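Local coordinates for protein chitinase A (Cycas revoluta, PDB 4MNK) that probably hydrolyses chitin, as a class V plant chitinase of glycoside hydrolase family 18, and here holds N-acetylglucosamine oligomers in its cleft, at residues 267-275 with 331-339; 23-33 with 51-62. All coordinates share one frame; numbering follows the deposited sequence.

Contact 1 (267-275 with 331-339); sequences GALSFSEIQ and NQDIDAILP. With NAG (2-acetamido-2-deoxy-beta-D-glucopyranose), chain B.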
loop_
_atom_site.group_PDB
_atom_site.type_symbol
_atom_site.label_atom_id
_atom_site.label_comp_id
_atom_site.label_asym_id
_atom_site.label_seq_id
_atom_site.Cartn_x
_atom_site.Cartn_y
_atom_site.Cartn_z
ATOM N N GLY A 267 13.593 7.410 -10.368
ATOM C CA GLY A 267 13.653 7.465 -8.910
ATOM C C GLY A 267 13.160 6.245 -8.153
ATOM O O GLY A 267 13.184 6.240 -6.924
ATOM N N ALA A 268 12.718 5.214 -8.871
ATOM C CA ALA A 268 12.227 3.989 -8.237
ATOM C C ALA A 268 12.714 2.729 -8.943
ATOM O O ALA A 268 12.690 2.648 -10.175
ATOM C CB ALA A 268 10.708 4.001 -8.158
ATOM N N LEU A 269 13.117 1.742 -8.152
ATOM C CA LEU A 269 13.657 0.497 -8.677
ATOM C C LEU A 269 13.051 -0.679 -7.921
ATOM O O LEU A 269 13.056 -0.690 -6.692
ATOM C CB LEU A 269 15.176 0.494 -8.519
ATOM C CG LEU A 269 15.972 -0.396 -9.467
ATOM C CD1 LEU A 269 15.672 -0.035 -10.914
ATOM C CD2 LEU A 269 17.462 -0.284 -9.180
ATOM N N SER A 270 12.529 -1.663 -8.652
ATOM C CA SER A 270 11.921 -2.843 -8.030
ATOM C C SER A 270 12.977 -3.633 -7.263
ATOM O O SER A 270 14.164 -3.589 -7.611
ATOM C CB SER A 270 11.279 -3.739 -9.085
ATOM O OG SER A 270 12.269 -4.429 -9.827
ATOM N N PHE A 271 12.555 -4.356 -6.229
ATOM C CA PHE A 271 13.475 -5.216 -5.489
ATOM C C PHE A 271 14.227 -6.169 -6.418
ATOM O O PHE A 271 15.434 -6.352 -6.274
ATOM C CB PHE A 271 12.744 -5.997 -4.397
ATOM C CG PHE A 271 13.649 -6.866 -3.570
ATOM C CD1 PHE A 271 13.654 -8.245 -3.739
ATOM C CD2 PHE A 271 14.506 -6.301 -2.632
ATOM C CE1 PHE A 271 14.496 -9.049 -2.976
ATOM C CE2 PHE A 271 15.353 -7.098 -1.865
ATOM C CZ PHE A 271 15.343 -8.474 -2.038
ATOM N N SER A 272 13.515 -6.764 -7.375
ATOM C CA SER A 272 14.139 -7.671 -8.337
ATOM C C SER A 272 15.237 -6.975 -9.149
ATOM O O SER A 272 16.305 -7.551 -9.375
ATOM C CB SER A 272 13.088 -8.304 -9.250
ATOM O OG SER A 272 12.224 -9.137 -8.498
ATOM N N GLU A 273 14.990 -5.735 -9.558
ATOM C CA GLU A 273 16.010 -4.963 -10.264
ATOM C C GLU A 273 17.173 -4.578 -9.345
ATOM O O GLU A 273 18.313 -4.491 -9.796
ATOM C CB GLU A 273 15.413 -3.735 -10.957
ATOM C CG GLU A 273 14.529 -4.053 -12.173
ATOM C CD GLU A 273 15.267 -4.745 -13.325
ATOM O OE1 GLU A 273 16.517 -4.698 -13.380
ATOM O OE2 GLU A 273 14.584 -5.337 -14.189
ATOM N N ILE A 274 16.885 -4.365 -8.063
ATOM C CA ILE A 274 17.931 -4.110 -7.071
ATOM C C ILE A 274 18.821 -5.343 -6.890
ATOM O O ILE A 274 20.041 -5.216 -6.765
ATOM C CB ILE A 274 17.338 -3.630 -5.723
ATOM C CG1 ILE A 274 16.674 -2.261 -5.910
ATOM C CG2 ILE A 274 18.415 -3.564 -4.637
ATOM C CD1 ILE A 274 15.760 -1.837 -4.776
ATOM N N GLN A 275 18.218 -6.530 -6.908
ATOM C CA GLN A 275 18.989 -7.775 -6.883
ATOM C C GLN A 275 19.906 -7.891 -8.102
ATOM O O GLN A 275 21.063 -8.304 -7.974
ATOM C CB GLN A 275 18.072 -9.001 -6.776
ATOM C CG GLN A 275 17.185 -9.026 -5.531
ATOM C CD GLN A 275 17.980 -9.004 -4.239
ATOM O OE1 GLN A 275 18.491 -10.029 -3.792
ATOM N NE2 GLN A 275 18.077 -7.830 -3.625
ATOM N N ASN A 331 4.535 -7.727 -7.898
ATOM C CA ASN A 331 5.254 -7.873 -9.164
ATOM C C ASN A 331 6.709 -7.414 -9.078
ATOM O O ASN A 331 7.517 -7.754 -9.939
ATOM C CB ASN A 331 4.543 -7.100 -10.276
ATOM C CG ASN A 331 4.503 -5.606 -10.012
ATOM O OD1 ASN A 331 4.985 -4.801 -10.810
ATOM N ND2 ASN A 331 3.941 -5.230 -8.880
ATOM N N GLN A 332 7.037 -6.648 -8.040
ATOM C CA GLN A 332 8.371 -6.060 -7.894
ATOM C C GLN A 332 9.393 -6.983 -7.222
ATOM O O GLN A 332 10.578 -6.648 -7.148
ATOM C CB GLN A 332 8.276 -4.737 -7.136
ATOM C CG GLN A 332 7.468 -3.658 -7.842
ATOM C CD GLN A 332 7.189 -2.459 -6.948
ATOM O OE1 GLN A 332 7.044 -2.593 -5.727
ATOM N NE2 GLN A 332 7.107 -1.283 -7.550
ATOM N N ASP A 333 8.924 -8.127 -6.726
ATOM C CA ASP A 333 9.779 -9.154 -6.133
ATOM C C ASP A 333 9.385 -10.473 -6.790
ATOM O O ASP A 333 8.622 -11.270 -6.229
ATOM C CB ASP A 333 9.576 -9.191 -4.613
ATOM C CG ASP A 333 10.544 -10.126 -3.891
ATOM O OD1 ASP A 333 11.253 -10.934 -4.533
ATOM O OD2 ASP A 333 10.580 -10.049 -2.647
ATOM N N ILE A 334 9.900 -10.687 -7.997
ATOM C CA ILE A 334 9.418 -11.782 -8.842
ATOM C C ILE A 334 9.655 -13.169 -8.240
ATOM O O ILE A 334 8.864 -14.083 -8.469
ATOM C CB ILE A 334 9.920 -11.680 -10.314
ATOM C CG1 ILE A 334 11.439 -11.853 -10.412
ATOM C CG2 ILE A 334 9.466 -10.360 -10.945
ATOM C CD1 ILE A 334 11.943 -12.103 -11.826
ATOM N N ASP A 335 10.716 -13.310 -7.449
ATOM C CA ASP A 335 11.023 -14.580 -6.789
ATOM C C ASP A 335 10.408 -14.690 -5.389
ATOM O O ASP A 335 10.626 -15.679 -4.684
ATOM C CB ASP A 335 12.540 -14.806 -6.742
ATOM C CG ASP A 335 13.141 -15.029 -8.120
ATOM O OD1 ASP A 335 12.556 -15.804 -8.904
ATOM O OD2 ASP A 335 14.196 -14.433 -8.418
ATOM N N ALA A 336 9.635 -13.673 -5.006
ATOM C CA ALA A 336 8.973 -13.604 -3.694
ATOM C C ALA A 336 9.923 -13.824 -2.507
ATOM O O ALA A 336 9.584 -14.501 -1.532
ATOM C CB ALA A 336 7.775 -14.564 -3.632
ATOM N N ILE A 337 11.110 -13.227 -2.599
ATOM C CA ILE A 337 12.123 -13.333 -1.554
ATOM C C ILE A 337 11.639 -12.692 -0.253
ATOM O O ILE A 337 11.695 -13.303 0.817
ATOM C CB ILE A 337 13.463 -12.685 -2.008
ATOM C CG1 ILE A 337 13.971 -13.321 -3.314
ATOM C CG2 ILE A 337 14.514 -12.719 -0.886
ATOM C CD1 ILE A 337 14.194 -14.834 -3.272
ATOM N N LEU A 338 11.146 -11.463 -0.354
ATOM C CA LEU A 338 10.731 -10.729 0.833
ATOM C C LEU A 338 9.393 -11.208 1.412
ATOM O O LEU A 338 9.267 -11.317 2.630
ATOM C CB LEU A 338 10.779 -9.216 0.596
ATOM C CG LEU A 338 12.155 -8.687 0.170
ATOM C CD1 LEU A 338 12.104 -7.191 -0.046
ATOM C CD2 LEU A 338 13.244 -9.045 1.182
ATOM N N PRO A 339 8.400 -11.530 0.553
ATOM C CA PRO A 339 7.209 -12.160 1.130
ATOM C C PRO A 339 7.486 -13.481 1.864
ATOM O O PRO A 339 6.809 -13.782 2.846
ATOM C CB PRO A 339 6.302 -12.366 -0.089
ATOM C CG PRO A 339 6.681 -11.248 -0.999
ATOM C CD PRO A 339 8.175 -11.159 -0.857
HETATM C C1 NAG B . 2.590 3.394 -7.898
HETATM C C2 NAG B . 3.723 2.766 -8.702
HETATM C C3 NAG B . 3.622 3.164 -10.172
HETATM C C4 NAG B . 2.214 2.948 -10.740
HETATM C C5 NAG B . 1.113 3.411 -9.772
HETATM C C6 NAG B . -0.262 2.902 -10.201
HETATM C C7 NAG B . 5.793 2.300 -7.493
HETATM C C8 NAG B . 7.100 2.848 -7.005
HETATM N N2 NAG B . 5.016 3.150 -8.165
HETATM O O3 NAG B . 4.558 2.410 -10.911
HETATM O O4 NAG B . 2.088 3.673 -11.948
HETATM O O5 NAG B . 1.352 2.979 -8.441
HETATM O O6 NAG B . -0.330 1.498 -10.068
HETATM O O7 NAG B . 5.492 1.127 -7.266
HETATM O O HOH W 1 12.784 -11.211 -6.786
#
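Leu338 lays its CD1 methyl over the centre of the Phe271 ring, 3.7 Å from the centroid, a CH-pi contact between side chains coming from opposite directions. The ring stands there because CG is anti to the backbone N (chi1 -178°); Gln275 CG of the same helix covers its opposite face, and Ile337 CB comes within 3.9 Å of Phe271 CE1. Alongside, the Asp333 carboxylate runs the same way as the ring, their planes 52° apart. Its charge is gripped at the start of helix 337-346: Asp333 OD2 takes Leu338 N through its syn lone pair at 2.8 Å, while OD1 accepts Ile337 N from above the carboxylate plane. A water donating to Asp333 OD1 also joins Ser272 OG and Asp335 N.

The backbone link is Ser272 N to Gln332 O, 2.9 Å and nearly straight at 163°. Ser270 OG accepts from Glu273 N as the N-cap of the helix beginning at Phe271, and Ser270 CB packs on Gln332 CB. Gln332 and Ala268 line the glycan pocket: Gln332, extended beyond CG, sends NE2 to NAG O7 at 2.9 Å, Trp328 NE1 bonds the same sugar, and Ser329 N holds the amide's other end, at OE1. The contact joins a strand end and helix start to the segment after barrel strand 324-328, with Leu240 of strand 234-247 and Gln307 and Val310 of helix 307-319 around it.

Contact 2 (23-33 with 51-62); sequences INSRLFTHLYY and SEKTAEDFTPTV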
loop_
_atom_site.group_PDB
_atom_site.type_symbol
_atom_site.label_atom_id
_atom_site.label_comp_id
_atom_site.label_asym_id
_atom_site.label_seq_id
_atom_site.Cartn_x
_atom_site.Cartn_y
_atom_site.Cartn_z
ATOM N N ILE A 23 2.085 -14.952 -8.856
ATOM C CA ILE A 23 2.050 -14.612 -7.431
ATOM C C ILE A 23 2.151 -15.881 -6.594
ATOM O O ILE A 23 1.398 -16.832 -6.812
ATOM C CB ILE A 23 0.747 -13.869 -7.045
ATOM C CG1 ILE A 23 0.579 -12.586 -7.870
ATOM C CG2 ILE A 23 0.725 -13.566 -5.540
ATOM C CD1 ILE A 23 -0.812 -11.976 -7.790
ATOM N N ASN A 24 3.078 -15.905 -5.641
ATOM C CA ASN A 24 3.124 -17.019 -4.706
ATOM C C ASN A 24 2.091 -16.811 -3.603
ATOM O O ASN A 24 2.413 -16.295 -2.522
ATOM C CB ASN A 24 4.526 -17.235 -4.127
ATOM C CG ASN A 24 4.625 -18.518 -3.321
ATOM O OD1 ASN A 24 3.613 -19.139 -2.996
ATOM N ND2 ASN A 24 5.845 -18.920 -2.993
ATOM N N SER A 25 0.850 -17.203 -3.872
ATOM C CA SER A 25 -0.243 -16.925 -2.940
ATOM C C SER A 25 -0.187 -17.744 -1.645
ATOM O O SER A 25 -0.971 -17.494 -0.729
ATOM C CB SER A 25 -1.596 -17.082 -3.630
ATOM O OG SER A 25 -1.665 -18.316 -4.314
ATOM N N ARG A 26 0.740 -18.701 -1.567
ATOM C CA ARG A 26 0.994 -19.438 -0.324
ATOM C C ARG A 26 1.515 -18.523 0.783
ATOM O O ARG A 26 1.398 -18.841 1.962
ATOM C CB ARG A 26 2.007 -20.562 -0.557
ATOM C CG ARG A 26 1.521 -21.688 -1.452
ATOM C CD ARG A 26 2.639 -22.679 -1.763
ATOM N NE ARG A 26 3.646 -22.122 -2.667
ATOM C CZ ARG A 26 3.597 -22.195 -3.997
ATOM N NH1 ARG A 26 2.587 -22.804 -4.604
ATOM N NH2 ARG A 26 4.566 -21.654 -4.722
ATOM N N LEU A 27 2.086 -17.387 0.386
ATOM C CA LEU A 27 2.750 -16.471 1.311
ATOM C C LEU A 27 1.830 -15.349 1.794
ATOM O O LEU A 27 2.267 -14.440 2.507
ATOM C CB LEU A 27 4.015 -15.903 0.654
ATOM C CG LEU A 27 5.009 -16.954 0.136
ATOM C CD1 LEU A 27 6.172 -16.295 -0.583
ATOM C CD2 LEU A 27 5.512 -17.862 1.255
ATOM N N PHE A 28 0.554 -15.428 1.424
ATOM C CA PHE A 28 -0.408 -14.367 1.707
ATOM C C PHE A 28 -1.712 -14.909 2.264
ATOM O O PHE A 28 -2.071 -16.064 2.028
ATOM C CB PHE A 28 -0.693 -13.556 0.440
ATOM C CG PHE A 28 0.519 -12.879 -0.122
ATOM C CD1 PHE A 28 0.933 -11.653 0.376
ATOM C CD2 PHE A 28 1.262 -13.476 -1.139
ATOM C CE1 PHE A 28 2.063 -11.024 -0.133
ATOM C CE2 PHE A 28 2.396 -12.854 -1.651
ATOM C CZ PHE A 28 2.795 -11.626 -1.147
ATOM N N THR A 29 -2.415 -14.056 3.006
ATOM C CA THR A 29 -3.789 -14.325 3.420
ATOM C C THR A 29 -4.772 -13.527 2.558
ATOM O O THR A 29 -5.911 -13.947 2.364
ATOM C CB THR A 29 -4.021 -13.966 4.903
ATOM O OG1 THR A 29 -3.758 -12.575 5.106
ATOM C CG2 THR A 29 -3.117 -14.791 5.816
ATOM N N HIS A 30 -4.325 -12.377 2.053
ATOM C CA HIS A 30 -5.170 -11.483 1.254
ATOM C C HIS A 30 -4.373 -10.873 0.117
ATOM O O HIS A 30 -3.246 -10.406 0.316
ATOM C CB HIS A 30 -5.776 -10.375 2.121
ATOM C CG HIS A 30 -6.672 -10.886 3.206
ATOM N ND1 HIS A 30 -6.187 -11.442 4.369
ATOM C CD2 HIS A 30 -8.021 -10.951 3.289
ATOM C CE1 HIS A 30 -7.201 -11.817 5.130
ATOM N NE2 HIS A 30 -8.325 -11.529 4.498
ATOM N N LEU A 31 -4.959 -10.892 -1.077
ATOM C CA LEU A 31 -4.334 -10.303 -2.256
ATOM C C LEU A 31 -5.266 -9.281 -2.881
ATOM O O LEU A 31 -6.454 -9.547 -3.079
ATOM C CB LEU A 31 -3.947 -11.382 -3.266
ATOM C CG LEU A 31 -2.755 -12.250 -2.867
ATOM C CD1 LEU A 31 -2.712 -13.511 -3.713
ATOM C CD2 LEU A 31 -1.447 -11.467 -2.967
ATOM N N TYR A 32 -4.717 -8.108 -3.175
ATOM C CA TYR A 32 -5.485 -7.004 -3.725
ATOM C C TYR A 32 -5.218 -6.837 -5.213
ATOM O O TYR A 32 -4.071 -6.938 -5.668
ATOM C CB TYR A 32 -5.108 -5.695 -3.037
ATOM C CG TYR A 32 -5.605 -5.473 -1.621
ATOM C CD1 TYR A 32 -5.362 -6.396 -0.599
ATOM C CD2 TYR A 32 -6.262 -4.296 -1.294
ATOM C CE1 TYR A 32 -5.804 -6.154 0.704
ATOM C CE2 TYR A 32 -6.688 -4.046 -0.001
ATOM C CZ TYR A 32 -6.460 -4.971 0.989
ATOM O OH TYR A 32 -6.887 -4.699 2.266
ATOM N N TYR A 33 -6.288 -6.566 -5.953
ATOM C CA TYR A 33 -6.216 -6.141 -7.345
ATOM C C TYR A 33 -6.222 -4.614 -7.362
ATOM O O TYR A 33 -7.151 -3.992 -6.845
ATOM C CB TYR A 33 -7.428 -6.688 -8.101
ATOM C CG TYR A 33 -7.466 -6.407 -9.587
ATOM C CD1 TYR A 33 -7.210 -7.421 -10.505
ATOM C CD2 TYR A 33 -7.789 -5.140 -10.079
ATOM C CE1 TYR A 33 -7.254 -7.183 -11.869
ATOM C CE2 TYR A 33 -7.830 -4.892 -11.452
ATOM C CZ TYR A 33 -7.563 -5.923 -12.337
ATOM O OH TYR A 33 -7.606 -5.701 -13.698
ATOM N N SER A 51 -9.926 -4.667 -19.440
ATOM C CA SER A 51 -9.275 -5.521 -18.447
ATOM C C SER A 51 -10.269 -6.347 -17.630
ATOM O O SER A 51 -9.930 -6.838 -16.549
ATOM C CB SER A 51 -8.399 -4.684 -17.516
ATOM O OG SER A 51 -9.195 -3.886 -16.661
ATOM N N GLU A 52 -11.486 -6.500 -18.151
ATOM C CA GLU A 52 -12.532 -7.301 -17.494
ATOM C C GLU A 52 -12.145 -8.766 -17.288
ATOM O O GLU A 52 -12.411 -9.333 -16.227
ATOM C CB GLU A 52 -13.849 -7.227 -18.271
ATOM C CG GLU A 52 -14.623 -5.926 -18.104
ATOM C CD GLU A 52 -14.181 -4.811 -19.045
ATOM O OE1 GLU A 52 -13.236 -4.999 -19.846
ATOM O OE2 GLU A 52 -14.812 -3.733 -18.990
ATOM N N LYS A 53 -11.514 -9.371 -18.291
ATOM C CA LYS A 53 -11.106 -10.773 -18.180
ATOM C C LYS A 53 -10.038 -10.968 -17.100
ATOM O O LYS A 53 -10.117 -11.900 -16.296
ATOM C CB LYS A 53 -10.638 -11.332 -19.530
ATOM C CG LYS A 53 -10.397 -12.845 -19.537
ATOM C CD LYS A 53 -11.608 -13.631 -19.042
ATOM C CE LYS A 53 -11.439 -15.125 -19.271
ATOM N NZ LYS A 53 -12.358 -15.919 -18.406
ATOM N N THR A 54 -9.056 -10.072 -17.074
ATOM C CA THR A 54 -8.001 -10.102 -16.060
ATOM C C THR A 54 -8.580 -9.989 -14.645
ATOM O O THR A 54 -8.191 -10.739 -13.743
ATOM C CB THR A 54 -6.958 -8.998 -16.331
ATOM O OG1 THR A 54 -6.356 -9.221 -17.613
ATOM C CG2 THR A 54 -5.872 -8.988 -15.262
ATOM N N ALA A 55 -9.518 -9.064 -14.461
ATOM C CA ALA A 55 -10.164 -8.860 -13.165
ATOM C C ALA A 55 -10.966 -10.081 -12.723
ATOM O O ALA A 55 -10.910 -10.476 -11.558
ATOM C CB ALA A 55 -11.047 -7.631 -13.202
ATOM N N GLU A 56 -11.705 -10.678 -13.656
ATOM C CA GLU A 56 -12.496 -11.866 -13.357
ATOM C C GLU A 56 -11.618 -13.064 -12.992
ATOM O O GLU A 56 -11.926 -13.807 -12.059
ATOM C CB GLU A 56 -13.392 -12.226 -14.544
ATOM C CG GLU A 56 -14.196 -13.500 -14.316
ATOM C CD GLU A 56 -14.914 -14.016 -15.548
ATOM O OE1 GLU A 56 -15.628 -15.027 -15.401
ATOM O OE2 GLU A 56 -14.774 -13.439 -16.646
ATOM N N ASP A 57 -10.528 -13.248 -13.731
ATOM C CA ASP A 57 -9.681 -14.422 -13.554
ATOM C C ASP A 57 -8.760 -14.328 -12.344
ATOM O O ASP A 57 -8.241 -15.342 -11.883
ATOM C CB ASP A 57 -8.843 -14.679 -14.811
ATOM C CG ASP A 57 -9.659 -15.212 -15.978
ATOM O OD1 ASP A 57 -10.862 -15.517 -15.812
ATOM O OD2 ASP A 57 -9.076 -15.333 -17.075
ATOM N N PHE A 58 -8.563 -13.113 -11.834
ATOM C CA PHE A 58 -7.609 -12.863 -10.751
ATOM C C PHE A 58 -7.817 -13.792 -9.555
ATOM O O PHE A 58 -6.885 -14.471 -9.119
ATOM C CB PHE A 58 -7.677 -11.397 -10.308
ATOM C CG PHE A 58 -6.706 -11.044 -9.211
ATOM C CD1 PHE A 58 -5.374 -10.764 -9.508
ATOM C CD2 PHE A 58 -7.125 -10.974 -7.884
ATOM C CE1 PHE A 58 -4.474 -10.431 -8.504
ATOM C CE2 PHE A 58 -6.228 -10.642 -6.871
ATOM C CZ PHE A 58 -4.901 -10.367 -7.183
ATOM N N THR A 59 -9.036 -13.816 -9.023
ATOM C CA THR A 59 -9.293 -14.543 -7.781
ATOM C C THR A 59 -9.207 -16.070 -7.945
ATOM O O THR A 59 -8.481 -16.715 -7.185
ATOM C CB THR A 59 -10.591 -14.066 -7.085
ATOM O OG1 THR A 59 -10.489 -12.659 -6.827
ATOM C CG2 THR A 59 -10.810 -14.802 -5.773
ATOM N N PRO A 60 -9.908 -16.652 -8.946
ATOM C CA PRO A 60 -9.718 -18.090 -9.173
ATOM C C PRO A 60 -8.253 -18.472 -9.414
ATOM O O PRO A 60 -7.809 -19.518 -8.942
ATOM C CB PRO A 60 -10.567 -18.370 -10.418
ATOM C CG PRO A 60 -11.608 -17.310 -10.401
ATOM C CD PRO A 60 -10.934 -16.093 -9.849
ATOM N N THR A 61 -7.505 -17.620 -10.114
ATOM C CA THR A 61 -6.098 -17.904 -10.393
ATOM C C THR A 61 -5.254 -17.952 -9.122
ATOM O O THR A 61 -4.547 -18.936 -8.886
ATOM C CB THR A 61 -5.493 -16.905 -11.400
ATOM O OG1 THR A 61 -6.075 -17.132 -12.685
ATOM C CG2 THR A 61 -3.980 -17.073 -11.514
ATOM N N VAL A 62 -5.322 -16.910 -8.299
ATOM C CA VAL A 62 -4.469 -16.875 -7.110
ATOM C C VAL A 62 -4.873 -17.943 -6.091
ATOM O O VAL A 62 -4.026 -18.484 -5.392
ATOM C CB VAL A 62 -4.369 -15.465 -6.458
ATOM C CG1 VAL A 62 -3.815 -14.451 -7.456
ATOM C CG2 VAL A 62 -5.706 -15.008 -5.869
HETATM O O HOH W 2 -7.365 -3.255 -14.563
#
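Tyr33 turns the edge of its ring to the face of Phe58 in a T-shaped pair, centroids 5.6 Å apart and planes at 89°, CD1 leading. Tyr33 CE1 comes within 3.6 Å of Ala55 CA, and the Thr54 CG2 methyl lies at the tyrosine ring edge near the phenol. Tyr33 OH meets a water at 2.6 Å, which in one of two Ser51 conformers donates to Ser51 OG, itself bonded to Pro48 O. A leucine here has neither ring nor hydroxyl, and would probably leave the Phe58 face without its aromatic edge and the water by Tyr33 OH without its phenolic partner. On the opposite face of Phe58, Val62 CG1 sits toward the rim, and Leu31 O meets the ring edge in plane. This is the beta-alpha packing of a TIM barrel: helix 52-63 runs back antiparallel to strand 30-36 (173° and 9.8 Å between the axes of 52-62 and 30-33) before strand 70-77 completes the beta-alpha-beta unit. Leu31 CD1 abuts Val62 CB at 3.8 Å, and Ile23 CD1 touches Val62 CG1 and Phe58 CE1. In one of its two conformers, Ser25 OG lies between N and the carbonyl carbon and donates to Val62 O at 2.6 Å.

In the fold
From the N terminus, strand 5-11 leads into the approach to strand 30-36, and contact 2 closes first, bringing helix 52-63 back against that strand across a 17-residue connection that holds no helix. The chain then builds successive barrel strands before contact 1 opens, and 267-275 meets 331-339 across an excursion holding helices and strands, including helix 307-319 and strand 324-328. The two closures follow one another, neither nested nor crossed. They touch in space: Pro339 CB lies 3.7 Å from Phe28 CZ, and Ala336 CB packs on Leu27 CD1. Strand 5-11 pairs with both 30-36 and 324-328, so the early and late parts of the barrel meet there, with helix 337-346 packed beside the 23-33 segment.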